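PDB 2R1I: GCN5-related N-acetyltransferase, which probably transfers an acetyl group from acetyl-coenzyme A to an amine substrate, as many GNAT-family enzymes do. Local coordinates for residues L134-D139 with R152-T157. Residues are numbered along the deposited sequence; the frame is centred on the assembly and turned at random. Where two conformers were deposited one is given.
Sequences LEINVD and RGFTNT. With EDO (1,2-ethanediol), chain J.
Phe154 drops its ring onto Leu134 and Ile136, two residues of strand 133-139 in the mixed sheet of this GNAT fold. The loop carrying the phenylalanine follows helix 143-150 and comes back over the strand, bringing the ring against it in a buried apolar contact. Ile136 takes one face of the ring: CD1 sits 3.8 Å from the centroid of Phe154, 22° off the normal, in a CH-pi contact displaced toward the CD2-CE2 bond. Its side chain runs roughly at right angles to that of Phe154, and the extended end of the chain carries CD1 out over the ring. Leu134 works from the rim instead. With CG swung anti to the backbone N (chi1 -177°), its CD2 lies in the ring plane, 3.7 Å from Phe154 CZ. The carbonyl O of Leu134 also comes in obliquely, 3.4 Å from Phe154 CE2. Leu119 of helix 109-128 adds to the packing on Phe154, and Tyr149 of helix 143-150 touches Ile136. Strand 133-139 is outermost within its own chain, but it pairs antiparallel with a strand of the second subunit, which carries the sheet across the dimer interface. Further along the loop, Thr155 OG1 donates to Thr157 O at 3.1 Å, meeting a lone pair in the carbonyl plane at a C=O...OG1 angle of 127°.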
loop_
_atom_site.group_PDB
_atom_site.type_symbol
_atom_site.label_atom_id
_atom_site.label_comp_id
_atom_site.label_asym_id
_atom_site.label_seq_id
_atom_site.Cartn_x
_atom_site.Cartn_y
_atom_site.Cartn_z
ATOM N N LEU A 134 2.781 -8.692 4.616
ATOM C CA LEU A 134 3.733 -7.574 4.444
ATOM C C LEU A 134 4.090 -7.403 2.970
ATOM O O LEU A 134 4.516 -8.390 2.302
ATOM C CB LEU A 134 4.982 -7.833 5.278
ATOM C CG LEU A 134 6.066 -6.738 5.282
ATOM C CD1 LEU A 134 5.482 -5.408 5.732
ATOM C CD2 LEU A 134 7.263 -7.223 6.187
ATOM N N GLU A 135 3.913 -6.186 2.462
ATOM C CA GLU A 135 4.101 -5.874 1.053
ATOM C C GLU A 135 5.284 -4.941 0.864
ATOM O O GLU A 135 5.656 -4.201 1.794
ATOM C CB GLU A 135 2.860 -5.207 0.455
ATOM C CG GLU A 135 1.578 -5.984 0.636
ATOM C CD GLU A 135 0.330 -5.235 0.179
ATOM O OE1 GLU A 135 0.207 -4.000 0.418
ATOM O OE2 GLU A 135 -0.544 -5.922 -0.355
ATOM N N ILE A 136 5.880 -4.991 -0.337
ATOM C CA ILE A 136 6.924 -4.059 -0.734
ATOM C C ILE A 136 6.751 -3.763 -2.204
ATOM O O ILE A 136 6.339 -4.637 -2.977
ATOM C CB ILE A 136 8.334 -4.626 -0.585
ATOM C CG1 ILE A 136 8.498 -5.549 0.600
ATOM C CG2 ILE A 136 9.396 -3.512 -0.440
ATOM C CD1 ILE A 136 9.886 -6.270 0.543
ATOM N N ASN A 137 7.101 -2.540 -2.594
ATOM C CA ASN A 137 7.225 -2.202 -3.989
ATOM C C ASN A 137 8.729 -1.961 -4.267
ATOM O O ASN A 137 9.371 -1.214 -3.524
ATOM C CB ASN A 137 6.286 -1.040 -4.317
ATOM C CG ASN A 137 4.803 -1.387 -3.979
ATOM O OD1 ASN A 137 4.193 -0.784 -3.074
ATOM N ND2 ASN A 137 4.237 -2.385 -4.685
ATOM N N VAL A 138 9.249 -2.626 -5.280
ATOM C CA VAL A 138 10.695 -2.668 -5.570
ATOM C C VAL A 138 10.963 -2.357 -7.054
ATOM O O VAL A 138 10.300 -2.901 -7.940
ATOM C CB VAL A 138 11.297 -4.074 -5.271
ATOM C CG1 VAL A 138 12.812 -4.108 -5.533
ATOM C CG2 VAL A 138 10.974 -4.536 -3.853
ATOM N N ASP A 139 11.920 -1.478 -7.334
ATOM C CA ASP A 139 12.292 -1.208 -8.739
ATOM C C ASP A 139 12.871 -2.470 -9.354
ATOM O O ASP A 139 13.730 -3.121 -8.756
ATOM C CB ASP A 139 13.297 -0.055 -8.810
ATOM C CG ASP A 139 13.604 0.386 -10.250
ATOM O OD1 ASP A 139 13.826 -0.466 -11.157
ATOM O OD2 ASP A 139 13.616 1.616 -10.477
ATOM N N ARG A 152 14.561 -13.928 1.783
ATOM C CA ARG A 152 13.895 -13.762 3.094
ATOM C C ARG A 152 12.347 -13.821 2.959
ATOM O O ARG A 152 11.610 -13.062 3.604
ATOM C CB ARG A 152 14.322 -12.445 3.736
ATOM C CG ARG A 152 15.750 -12.503 4.220
ATOM C CD ARG A 152 16.368 -11.136 4.393
ATOM N NE ARG A 152 17.774 -11.305 4.785
ATOM C CZ ARG A 152 18.785 -11.566 3.952
ATOM N NH1 ARG A 152 18.594 -11.719 2.648
ATOM N NH2 ARG A 152 20.013 -11.704 4.434
ATOM N N GLY A 153 11.859 -14.704 2.095
ATOM C CA GLY A 153 10.445 -15.101 2.121
ATOM C C GLY A 153 9.478 -14.307 1.269
ATOM O O GLY A 153 8.266 -14.564 1.292
ATOM N N PHE A 154 9.985 -13.314 0.536
ATOM C CA PHE A 154 9.127 -12.537 -0.352
ATOM C C PHE A 154 9.080 -13.074 -1.769
ATOM O O PHE A 154 10.082 -13.572 -2.266
ATOM C CB PHE A 154 9.565 -11.067 -0.404
ATOM C CG PHE A 154 9.282 -10.319 0.840
ATOM C CD1 PHE A 154 10.105 -10.465 1.944
ATOM C CD2 PHE A 154 8.191 -9.429 0.914
ATOM C CE1 PHE A 154 9.849 -9.777 3.116
ATOM C CE2 PHE A 154 7.905 -8.726 2.091
ATOM C CZ PHE A 154 8.741 -8.902 3.206
ATOM N N THR A 155 7.919 -12.966 -2.412
ATOM C CA THR A 155 7.766 -13.303 -3.833
ATOM C C THR A 155 7.037 -12.209 -4.604
ATOM O O THR A 155 6.286 -11.448 -4.026
ATOM C CB THR A 155 7.030 -14.636 -4.007
ATOM O OG1 THR A 155 7.002 -14.983 -5.400
ATOM C CG2 THR A 155 5.657 -14.564 -3.454
ATOM N N ASN A 156 7.296 -12.089 -5.908
ATOM C CA ASN A 156 6.557 -11.132 -6.752
ATOM C C ASN A 156 5.523 -11.812 -7.645
ATOM O O ASN A 156 4.854 -11.166 -8.447
ATOM C CB ASN A 156 7.501 -10.266 -7.601
ATOM C CG ASN A 156 8.335 -11.076 -8.574
ATOM O OD1 ASN A 156 7.993 -12.207 -8.930
ATOM N ND2 ASN A 156 9.444 -10.491 -9.013
ATOM N N THR A 157 5.382 -13.121 -7.487
ATOM C CA THR A 157 4.407 -13.859 -8.277
ATOM C C THR A 157 3.563 -14.684 -7.320
ATOM O O THR A 157 4.073 -15.247 -6.363
ATOM C CB THR A 157 5.107 -14.734 -9.364
ATOM O OG1 THR A 157 5.894 -15.744 -8.741
ATOM C CG2 THR A 157 6.028 -13.888 -10.254
HETATM C C1 EDO J . 4.055 -15.957 0.836
HETATM O O1 EDO J . 4.865 -15.752 1.980
HETATM C C2 EDO J . 4.951 -16.153 -0.371
HETATM O O2 EDO J . 5.865 -15.056 -0.451
#